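Local coordinates for phosphoglycolate phosphatase (Thermoplasma acidophilum, PDB 1L6R), which hydrolyses 2-phosphoglycolate to glycolate and phosphate with magnesium as cofactor, and less efficiently releases phosphate from inorganic pyrophosphate, at residues Met4-Asn15 with Asp170-Asp181; Glu35-Gly46 with Gly60-Gly70. The protein carries 1 engineered substitution. One frame throughout, in Å; residues are numbered along the deposited sequence.

Overall arrangement
Both contacts lie in the mixed sheet of the HAD-like core, their centres about 10 Å apart. Contact 1 pairs strand 7-11 with strand 172-175, and contact 2 pairs strand 40-44 with strand 65-67; strands 7-11 and 40-44 are neighbours, so the four run in the order 65-67, 40-44, 7-11, 172-175, all parallel. Across that seam Ile10 O lies 2.8 Å from Leu44 N, and Ala8 N lies 2.9 Å from Thr40 O. The loops at the C-terminal ends of these strands gather at the active site: contact 1 supplies the nucleophile Asp11 and two calcium sites, while contact 2 brings Gly46, about 4 Å from a third calcium, which lies about 9 Å from the Asp11 side chain.

Contact 1: Met4-Asn15 with Asp170-Asp181; sequences MIRLAAIDVDGN and DEILVIGDSNND. Engineered in segment 4-15: Asn15 (natural residue Thr). With CA (calcium ion), chain C; CA (calcium ion), chain D.
Asp11 and Asp177 meet over a calcium ion, their side chains crossing at about a right angle and their carboxylate planes turned 65° apart. From Asp11 CB, which lies 3.6 Å from Ile175 O, the side chain runs with CG opposite the backbone N (chi1 168°) and gives its two oxygens separate tasks. OD2 binds the calcium of chain C at 2.4 Å, while OD1 turns back to cap the short helix 12-15, accepting from Gly14 N from above the carboxylate plane. Asp177 OD1, Asn180 OD1, Asp181 OD2 and two waters complete that ion's coordination, and Asn180 ND2 donates to Tyr140 O. The closeness of Asp11 OD2 and Asp177 OD1, 3.1 Å apart, is paid for by the metal between them. Asp177 bridges two ions: its OD2 binds the calcium of chain D, as does Gly14 O at 2.5 Å. Asp181 OD2, besides binding the chain C ion, accepts from Asp177 N and Ser178 N, and Lys154, which probably binds substrate, forms a salt bridge with the other oxygen of Asp181.

This is the HAD-family arrangement, in which the nucleophile ends the central strand and the acidic loop after a neighbouring parallel strand completes the metal site. Strands 7-11 and 172-175 run 16° from parallel, joined by alternating backbone bonds such as Leu173 N to Leu7 O, 2.8 Å. On one face Ala9 and Val174 pack against Val158 of helix 154-164; on the other, Ile10 CG1 lies 4.1 Å from Ile175 CD1, the side chains side by side.

At the far end Glu171 O takes both Arg6 N and Leu7 N. Arg6 NH1 reaches Glu171 OE2 at 3.3 Å in a salt bridge whose hydrogen bond is weak, its guanidinium meeting that oxygen edge-on, while Glu171 OE1 accepts from Glu168 N.

Contact 2: Glu35-Gly46 with Gly60-Gly70; sequences EKKGLTVSLLSG and GINGPVFGENG
Ser42 OG donates to Pro64 O over 2.7 Å, approaching from above the carbonyl plane rather than on a lone pair. Its hydroxyl stands opposite the backbone N (chi1 175°), which carries it across to the 60-70 segment and also sets OG at the edge of the Phe66 ring, 3.7 Å from CE1. In the conformer modelled here, one of two, Leu44 lies alongside Phe66, pointing the same way, with its CD2 near ring atom CD1. Leu161 of helix 154-164 touches Ser42 and Phe66 on this side of the sheet.

Strands 40-44 and 65-67 run 5° from parallel and are the two strands of a right-handed beta-alpha-beta crossover, a unit of the Rossmann-like HAD core, with helix 49-60 as the connection. Phe66 N gives Leu43 O a nearly straight bond of 2.8 Å, and Phe66 O accepts from Ser45 N. On the helix 49-60 side, Leu43 CB packs on Val65 CG1, and Leu43 CD1 meets Ile61 CG1 at 3.6 Å, the side chains of Leu43 and Ile61 crossing at about a right angle. Leu43 N is buried without a polar partner.

Where the strands begin, Glu35, in the last turn of helix 25-36, extends toward the 60-62 turn. Its OE2 accepts from Asn62 N at 3.0 Å, met from above the carboxylate plane, and its OE1 lies 2.6 Å from Gly60 O. With an alanine here, Asn62 N is likely to lose its acceptor and the 60-62 turn its tie to helix 25-36.

Beyond the strands' C-terminal ends, Asn69 N donates to Ser45 O at 2.8 Å. Ser45 OG is bonded to Asn47 N and to Asp13, while Gly46, a magnesium-site residue, packs its CA against Asn69 OD1.

Contact 1: Met4-Asn15 with Asp170-Asp181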
loop_
_atom_site.group_PDB
_atom_site.type_symbol
_atom_site.label_atom_id
_atom_site.label_comp_id
_atom_site.label_asym_id
_atom_site.label_seq_id
_atom_site.Cartn_x
_atom_site.Cartn_y
_atom_site.Cartn_z
ATOM N N MET A 4 5.672 -6.481 -21.755
ATOM C CA MET A 4 6.982 -5.844 -21.842
ATOM C C MET A 4 7.082 -4.598 -20.965
ATOM O O MET A 4 6.149 -3.805 -20.888
ATOM C CB MET A 4 7.288 -5.471 -23.293
ATOM C CG MET A 4 7.267 -6.653 -24.254
ATOM S SD MET A 4 7.637 -6.165 -25.950
ATOM C CE MET A 4 6.021 -5.622 -26.506
ATOM N N ILE A 5 8.230 -4.430 -20.317
ATOM C CA ILE A 5 8.458 -3.280 -19.448
ATOM C C ILE A 5 8.564 -1.999 -20.269
ATOM O O ILE A 5 9.413 -1.884 -21.158
ATOM C CB ILE A 5 9.747 -3.471 -18.623
ATOM C CG1 ILE A 5 9.580 -4.663 -17.675
ATOM C CG2 ILE A 5 10.077 -2.189 -17.858
ATOM C CD1 ILE A 5 10.867 -5.111 -17.032
ATOM N N ARG A 6 7.695 -1.040 -19.967
ATOM C CA ARG A 6 7.678 0.235 -20.671
ATOM C C ARG A 6 8.127 1.398 -19.798
ATOM O O ARG A 6 8.519 2.445 -20.304
ATOM C CB ARG A 6 6.271 0.521 -21.197
ATOM C CG ARG A 6 5.803 -0.479 -22.241
ATOM C CD ARG A 6 4.322 -0.334 -22.536
ATOM N NE ARG A 6 3.978 0.983 -23.064
ATOM C CZ ARG A 6 2.736 1.367 -23.336
ATOM N NH1 ARG A 6 1.726 0.531 -23.131
ATOM N NH2 ARG A 6 2.502 2.582 -23.813
ATOM N N LEU A 7 8.078 1.209 -18.485
ATOM C CA LEU A 7 8.459 2.275 -17.573
ATOM C C LEU A 7 9.142 1.714 -16.340
ATOM O O LEU A 7 8.743 0.661 -15.830
ATOM C CB LEU A 7 7.207 3.068 -17.171
ATOM C CG LEU A 7 7.397 4.286 -16.254
ATOM C CD1 LEU A 7 6.307 5.301 -16.544
ATOM C CD2 LEU A 7 7.379 3.865 -14.782
ATOM N N ALA A 8 10.184 2.409 -15.888
ATOM C CA ALA A 8 10.905 2.021 -14.679
ATOM C C ALA A 8 10.872 3.182 -13.689
ATOM O O ALA A 8 11.195 4.320 -14.036
ATOM C CB ALA A 8 12.351 1.654 -15.001
ATOM N N ALA A 9 10.459 2.885 -12.460
ATOM C CA ALA A 9 10.399 3.886 -11.396
ATOM C C ALA A 9 11.532 3.518 -10.445
ATOM O O ALA A 9 11.564 2.414 -9.896
ATOM C CB ALA A 9 9.050 3.834 -10.691
ATOM N N ILE A 10 12.450 4.456 -10.250
ATOM C CA ILE A 10 13.640 4.209 -9.450
ATOM C C ILE A 10 13.827 5.107 -8.234
ATOM O O ILE A 10 13.675 6.326 -8.326
ATOM C CB ILE A 10 14.896 4.374 -10.343
ATOM C CG1 ILE A 10 14.737 3.562 -11.633
ATOM C CG2 ILE A 10 16.145 3.952 -9.585
ATOM C CD1 ILE A 10 15.863 3.770 -12.632
ATOM N N ASP A 11 14.177 4.476 -7.110
ATOM C CA ASP A 11 14.464 5.147 -5.839
ATOM C C ASP A 11 15.842 5.799 -6.005
ATOM O O ASP A 11 16.866 5.110 -6.098
ATOM C CB ASP A 11 14.476 4.081 -4.743
ATOM C CG ASP A 11 15.039 4.567 -3.439
ATOM O OD1 ASP A 11 15.206 5.786 -3.228
ATOM O OD2 ASP A 11 15.311 3.677 -2.616
ATOM N N VAL A 12 15.864 7.123 -6.047
ATOM C CA VAL A 12 17.109 7.858 -6.252
ATOM C C VAL A 12 18.180 7.610 -5.202
ATOM O O VAL A 12 19.288 7.158 -5.511
ATOM C CB VAL A 12 16.842 9.389 -6.298
ATOM C CG1 VAL A 12 18.155 10.168 -6.324
ATOM C CG2 VAL A 12 16.011 9.735 -7.528
ATOM N N ASP A 13 17.844 7.880 -3.954
ATOM C CA ASP A 13 18.812 7.731 -2.886
ATOM C C ASP A 13 19.176 6.296 -2.569
ATOM O O ASP A 13 20.306 6.007 -2.173
ATOM C CB ASP A 13 18.285 8.459 -1.670
ATOM C CG ASP A 13 17.802 9.838 -2.029
ATOM O OD1 ASP A 13 16.586 10.020 -2.261
ATOM O OD2 ASP A 13 18.656 10.739 -2.124
ATOM N N GLY A 14 18.224 5.393 -2.757
ATOM C CA GLY A 14 18.497 4.002 -2.493
ATOM C C GLY A 14 19.266 3.248 -3.557
ATOM O O GLY A 14 20.010 2.332 -3.220
ATOM N N ASN A 15 19.144 3.657 -4.816
ATOM C CA ASN A 15 19.744 2.902 -5.917
ATOM C C ASN A 15 20.630 3.618 -6.913
ATOM O O ASN A 15 21.276 2.957 -7.719
ATOM C CB ASN A 15 18.615 2.239 -6.704
ATOM C CG ASN A 15 17.825 1.266 -5.869
ATOM O OD1 ASN A 15 18.213 0.101 -5.709
ATOM N ND2 ASN A 15 16.719 1.737 -5.301
ATOM N N ASP A 170 2.175 -4.952 -14.970
ATOM C CA ASP A 170 3.271 -5.774 -15.481
ATOM C C ASP A 170 4.152 -5.071 -16.507
ATOM O O ASP A 170 5.157 -5.631 -16.950
ATOM C CB ASP A 170 2.741 -7.101 -16.055
ATOM C CG ASP A 170 1.809 -6.911 -17.242
ATOM O OD1 ASP A 170 1.366 -7.934 -17.808
ATOM O OD2 ASP A 170 1.513 -5.756 -17.613
ATOM N N GLU A 171 3.776 -3.847 -16.872
ATOM C CA GLU A 171 4.561 -3.046 -17.818
ATOM C C GLU A 171 5.432 -2.046 -17.050
ATOM O O GLU A 171 6.131 -1.227 -17.644
ATOM C CB GLU A 171 3.642 -2.276 -18.770
ATOM C CG GLU A 171 2.824 -3.170 -19.706
ATOM C CD GLU A 171 1.898 -2.373 -20.609
ATOM O OE1 GLU A 171 1.047 -1.619 -20.091
ATOM O OE2 GLU A 171 2.025 -2.500 -21.850
ATOM N N ILE A 172 5.386 -2.127 -15.725
ATOM C CA ILE A 172 6.159 -1.232 -14.875
ATOM C C ILE A 172 7.191 -2.019 -14.074
ATOM O O ILE A 172 6.891 -3.077 -13.514
ATOM C CB ILE A 172 5.231 -0.488 -13.873
ATOM C CG1 ILE A 172 4.241 0.393 -14.641
ATOM C CG2 ILE A 172 6.061 0.326 -12.882
ATOM C CD1 ILE A 172 3.152 0.987 -13.776
ATOM N N LEU A 173 8.410 -1.497 -14.032
ATOM C CA LEU A 173 9.486 -2.100 -13.263
ATOM C C LEU A 173 9.838 -1.113 -12.157
ATOM O O LEU A 173 10.041 0.075 -12.427
ATOM C CB LEU A 173 10.727 -2.329 -14.145
ATOM C CG LEU A 173 12.034 -2.644 -13.400
ATOM C CD1 LEU A 173 11.933 -4.016 -12.702
ATOM C CD2 LEU A 173 13.194 -2.640 -14.388
ATOM N N VAL A 174 9.883 -1.583 -10.915
ATOM C CA VAL A 174 10.291 -0.706 -9.821
ATOM C C VAL A 174 11.646 -1.191 -9.299
ATOM O O VAL A 174 11.923 -2.390 -9.260
ATOM C CB VAL A 174 9.261 -0.668 -8.656
ATOM C CG1 VAL A 174 7.925 -0.143 -9.163
ATOM C CG2 VAL A 174 9.115 -2.041 -8.025
ATOM N N ILE A 175 12.502 -0.243 -8.934
ATOM C CA ILE A 175 13.821 -0.548 -8.393
ATOM C C ILE A 175 13.922 0.193 -7.062
ATOM O O ILE A 175 13.744 1.424 -7.004
ATOM C CB ILE A 175 14.941 -0.095 -9.361
ATOM C CG1 ILE A 175 14.751 -0.790 -10.714
ATOM C CG2 ILE A 175 16.308 -0.417 -8.768
ATOM C CD1 ILE A 175 15.763 -0.386 -11.765
ATOM N N GLY A 176 14.181 -0.572 -6.000
ATOM C CA GLY A 176 14.273 -0.040 -4.646
ATOM C C GLY A 176 15.288 -0.839 -3.861
ATOM O O GLY A 176 15.927 -1.738 -4.423
ATOM N N ASP A 177 15.416 -0.565 -2.563
ATOM C CA ASP A 177 16.424 -1.261 -1.772
ATOM C C ASP A 177 16.090 -1.580 -0.325
ATOM O O ASP A 177 16.790 -2.375 0.293
ATOM C CB ASP A 177 17.726 -0.432 -1.781
ATOM C CG ASP A 177 17.607 0.861 -0.977
ATOM O OD1 ASP A 177 16.495 1.377 -0.848
ATOM O OD2 ASP A 177 18.622 1.378 -0.474
ATOM N N SER A 178 15.033 -0.991 0.223
ATOM C CA SER A 178 14.752 -1.190 1.638
ATOM C C SER A 178 13.281 -1.063 1.993
ATOM O O SER A 178 12.425 -0.963 1.117
ATOM C CB SER A 178 15.569 -0.177 2.451
ATOM O OG SER A 178 15.225 1.142 2.069
ATOM N N ASN A 179 12.991 -1.054 3.291
ATOM C CA ASN A 179 11.612 -0.992 3.747
ATOM C C ASN A 179 10.817 0.196 3.236
ATOM O O ASN A 179 9.630 0.056 2.955
ATOM C CB ASN A 179 11.557 -1.038 5.275
ATOM C CG ASN A 179 10.145 -0.905 5.803
ATOM O OD1 ASN A 179 9.720 0.185 6.195
ATOM N ND2 ASN A 179 9.400 -2.002 5.792
ATOM N N ASN A 180 11.448 1.360 3.101
ATOM C CA ASN A 180 10.707 2.514 2.618
ATOM C C ASN A 180 10.305 2.378 1.139
ATOM O O ASN A 180 9.668 3.268 0.575
ATOM C CB ASN A 180 11.464 3.842 2.889
ATOM C CG ASN A 180 12.825 3.906 2.226
ATOM O OD1 ASN A 180 13.049 3.262 1.211
ATOM N ND2 ASN A 180 13.734 4.708 2.787
ATOM N N ASP A 181 10.656 1.249 0.523
ATOM C CA ASP A 181 10.269 0.971 -0.859
ATOM C C ASP A 181 9.233 -0.137 -0.934
ATOM O O ASP A 181 8.682 -0.400 -2.001
ATOM C CB ASP A 181 11.458 0.537 -1.691
ATOM C CG ASP A 181 12.562 1.509 -1.606
ATOM O OD1 ASP A 181 12.323 2.689 -1.935
ATOM O OD2 ASP A 181 13.659 1.094 -1.196
HETATM CA CA CA C . 14.793 3.038 -0.373
HETATM CA CA CA D . 20.940 1.739 -0.923
HETATM O O HOH W 1 14.141 5.614 -0.554
HETATM O O HOH W 2 21.923 3.931 -1.774
HETATM O O HOH W 3 16.348 4.231 1.173
HETATM O O HOH W 4 20.652 3.395 0.972
HETATM O O HOH W 5 21.481 -0.146 -2.385
#

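Contact 2: Glu35-Gly46 with Gly60-Gly70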
loop_
_atom_site.group_PDB
_atom_site.type_symbol
_atom_site.label_atom_id
_atom_site.label_comp_id
_atom_site.label_asym_id
_atom_site.label_seq_id
_atom_site.Cartn_x
_atom_site.Cartn_y
_atom_site.Cartn_z
ATOM N N GLU A 35 16.819 4.586 -22.022
ATOM C CA GLU A 35 15.867 5.562 -22.543
ATOM C C GLU A 35 15.983 5.678 -24.058
ATOM O O GLU A 35 14.973 5.793 -24.747
ATOM C CB GLU A 35 16.079 6.930 -21.884
ATOM C CG GLU A 35 15.755 6.918 -20.400
ATOM C CD GLU A 35 15.930 8.284 -19.774
ATOM O OE1 GLU A 35 16.876 8.990 -20.183
ATOM O OE2 GLU A 35 15.141 8.660 -18.877
ATOM N N LYS A 36 17.207 5.635 -24.580
ATOM C CA LYS A 36 17.384 5.719 -26.029
ATOM C C LYS A 36 16.705 4.532 -26.710
ATOM O O LYS A 36 16.247 4.647 -27.851
ATOM C CB LYS A 36 18.870 5.747 -26.407
ATOM C CG LYS A 36 19.527 7.107 -26.230
ATOM C CD LYS A 36 20.826 7.214 -27.022
ATOM C CE LYS A 36 21.802 6.111 -26.659
ATOM N NZ LYS A 36 23.146 6.331 -27.267
ATOM N N LYS A 37 16.643 3.398 -26.016
ATOM C CA LYS A 37 16.011 2.197 -26.560
ATOM C C LYS A 37 14.499 2.185 -26.356
ATOM O O LYS A 37 13.827 1.212 -26.708
ATOM C CB LYS A 37 16.623 0.935 -25.943
ATOM C CG LYS A 37 18.002 0.575 -26.481
ATOM C CD LYS A 37 18.964 1.726 -26.296
ATOM C CE LYS A 37 20.394 1.341 -26.596
ATOM N NZ LYS A 37 21.290 2.476 -26.254
ATOM N N GLY A 38 13.967 3.255 -25.768
ATOM C CA GLY A 38 12.530 3.353 -25.578
ATOM C C GLY A 38 11.935 3.298 -24.182
ATOM O O GLY A 38 10.725 3.469 -24.038
ATOM N N LEU A 39 12.755 3.066 -23.161
ATOM C CA LEU A 39 12.244 2.994 -21.795
ATOM C C LEU A 39 11.928 4.372 -21.229
ATOM O O LEU A 39 12.672 5.326 -21.462
ATOM C CB LEU A 39 13.275 2.318 -20.882
ATOM C CG LEU A 39 12.906 2.163 -19.400
ATOM C CD1 LEU A 39 11.782 1.147 -19.246
ATOM C CD2 LEU A 39 14.124 1.716 -18.611
ATOM N N THR A 40 10.811 4.479 -20.513
ATOM C CA THR A 40 10.461 5.732 -19.854
ATOM C C THR A 40 10.940 5.548 -18.419
ATOM O O THR A 40 10.656 4.526 -17.785
ATOM C CB THR A 40 8.943 5.993 -19.830
ATOM O OG1 THR A 40 8.475 6.202 -21.171
ATOM C CG2 THR A 40 8.629 7.231 -18.984
ATOM N N VAL A 41 11.690 6.518 -17.915
ATOM C CA VAL A 41 12.201 6.440 -16.556
ATOM C C VAL A 41 11.638 7.551 -15.683
ATOM O O VAL A 41 11.533 8.701 -16.112
ATOM C CB VAL A 41 13.748 6.524 -16.543
ATOM C CG1 VAL A 41 14.269 6.580 -15.110
ATOM C CG2 VAL A 41 14.326 5.303 -17.261
ATOM N N SER A 42 11.252 7.188 -14.459
ATOM C CA SER A 42 10.745 8.151 -13.482
ATOM C C SER A 42 11.601 7.994 -12.231
ATOM O O SER A 42 11.930 6.870 -11.842
ATOM C CB SER A 42 9.281 7.863 -13.129
ATOM O OG SER A 42 8.819 8.729 -12.088
ATOM N N LEU A 43 11.979 9.113 -11.619
ATOM C CA LEU A 43 12.779 9.088 -10.398
ATOM C C LEU A 43 11.891 9.400 -9.206
ATOM O O LEU A 43 11.039 10.286 -9.275
ATOM C CB LEU A 43 13.902 10.130 -10.449
ATOM C CG LEU A 43 14.928 10.000 -11.573
ATOM C CD1 LEU A 43 16.043 11.029 -11.357
ATOM C CD2 LEU A 43 15.499 8.601 -11.589
ATOM N N LEU A 44 12.103 8.659 -8.122
ATOM C CA LEU A 44 11.356 8.832 -6.878
ATOM C C LEU A 44 12.356 9.197 -5.793
ATOM O O LEU A 44 13.356 8.505 -5.615
ATOM C CB LEU A 44 10.655 7.530 -6.487
ATOM C CG LEU A 44 9.835 6.834 -7.573
ATOM C CD1 LEU A 44 9.181 5.582 -7.006
ATOM C CD2 LEU A 44 8.782 7.786 -8.087
ATOM N N SER A 45 12.094 10.277 -5.065
ATOM C CA SER A 45 12.999 10.696 -4.001
ATOM C C SER A 45 12.277 11.333 -2.829
ATOM O O SER A 45 11.146 11.799 -2.966
ATOM C CB SER A 45 14.001 11.715 -4.563
ATOM O OG SER A 45 14.862 12.226 -3.557
ATOM N N GLY A 46 12.940 11.338 -1.679
ATOM C CA GLY A 46 12.400 12.005 -0.511
ATOM C C GLY A 46 12.857 13.460 -0.504
ATOM O O GLY A 46 12.393 14.258 0.319
ATOM N N GLY A 60 18.995 13.707 -17.506
ATOM C CA GLY A 60 18.295 13.414 -18.745
ATOM C C GLY A 60 17.209 12.370 -18.554
ATOM O O GLY A 60 17.178 11.355 -19.248
ATOM N N ILE A 61 16.315 12.624 -17.607
ATOM C CA ILE A 61 15.220 11.712 -17.305
ATOM C C ILE A 61 14.016 12.084 -18.171
ATOM O O ILE A 61 13.578 13.235 -18.168
ATOM C CB ILE A 61 14.854 11.821 -15.819
ATOM C CG1 ILE A 61 16.097 11.541 -14.960
ATOM C CG2 ILE A 61 13.713 10.866 -15.482
ATOM C CD1 ILE A 61 16.755 10.169 -15.194
ATOM N N ASN A 62 13.465 11.110 -18.894
ATOM C CA ASN A 62 12.351 11.402 -19.795
ATOM C C ASN A 62 10.937 11.290 -19.243
ATOM O O ASN A 62 9.970 11.615 -19.934
ATOM C CB ASN A 62 12.489 10.580 -21.097
ATOM C CG ASN A 62 12.425 9.078 -20.873
ATOM O OD1 ASN A 62 12.708 8.294 -21.783
ATOM N ND2 ASN A 62 12.051 8.668 -19.674
ATOM N N GLY A 63 10.803 10.847 -17.998
ATOM C CA GLY A 63 9.479 10.753 -17.407
ATOM C C GLY A 63 9.326 11.728 -16.261
ATOM O O GLY A 63 10.237 12.509 -15.975
ATOM N N PRO A 64 8.174 11.721 -15.585
ATOM C CA PRO A 64 7.964 12.635 -14.459
ATOM C C PRO A 64 8.897 12.242 -13.321
ATOM O O PRO A 64 9.367 11.103 -13.258
ATOM C CB PRO A 64 6.495 12.388 -14.074
ATOM C CG PRO A 64 5.878 11.813 -15.327
ATOM C CD PRO A 64 6.971 10.912 -15.840
ATOM N N VAL A 65 9.188 13.185 -12.435
ATOM C CA VAL A 65 10.009 12.867 -11.278
ATOM C C VAL A 65 9.229 13.312 -10.051
ATOM O O VAL A 65 8.452 14.284 -10.098
ATOM C CB VAL A 65 11.419 13.536 -11.319
ATOM C CG1 VAL A 65 12.183 13.010 -12.524
ATOM C CG2 VAL A 65 11.319 15.056 -11.343
ATOM N N PHE A 66 9.395 12.565 -8.967
ATOM C CA PHE A 66 8.706 12.859 -7.720
ATOM C C PHE A 66 9.654 13.188 -6.581
ATOM O O PHE A 66 10.702 12.564 -6.424
ATOM C CB PHE A 66 7.868 11.658 -7.253
ATOM C CG PHE A 66 6.758 11.271 -8.179
ATOM C CD1 PHE A 66 7.013 10.526 -9.327
ATOM C CD2 PHE A 66 5.440 11.617 -7.876
ATOM C CE1 PHE A 66 5.958 10.129 -10.157
ATOM C CE2 PHE A 66 4.384 11.222 -8.702
ATOM C CZ PHE A 66 4.650 10.478 -9.839
ATOM N N GLY A 67 9.262 14.173 -5.781
ATOM C CA GLY A 67 10.020 14.528 -4.596
ATOM C C GLY A 67 9.123 14.211 -3.406
ATOM O O GLY A 67 7.993 13.727 -3.574
ATOM N N GLU A 68 9.626 14.462 -2.202
ATOM C CA GLU A 68 8.864 14.249 -0.979
ATOM C C GLU A 68 8.143 12.910 -0.938
ATOM O O GLU A 68 6.976 12.814 -0.549
ATOM C CB GLU A 68 7.881 15.412 -0.765
ATOM C CG GLU A 68 8.610 16.749 -0.697
ATOM C CD GLU A 68 7.710 17.917 -0.341
ATOM O OE1 GLU A 68 7.048 17.849 0.712
ATOM O OE2 GLU A 68 7.683 18.916 -1.093
ATOM N N ASN A 69 8.862 11.865 -1.355
ATOM C CA ASN A 69 8.383 10.485 -1.315
ATOM C C ASN A 69 7.121 10.184 -2.103
ATOM O O ASN A 69 6.427 9.202 -1.824
ATOM C CB ASN A 69 8.220 10.056 0.151
ATOM C CG ASN A 69 9.532 10.114 0.902
ATOM O OD1 ASN A 69 10.459 9.367 0.590
ATOM N ND2 ASN A 69 9.633 11.012 1.874
ATOM N N GLY A 70 6.851 11.025 -3.100
ATOM C CA GLY A 70 5.688 10.847 -3.949
ATOM C C GLY A 70 4.635 11.928 -3.807
ATOM O O GLY A 70 3.680 11.955 -4.583
#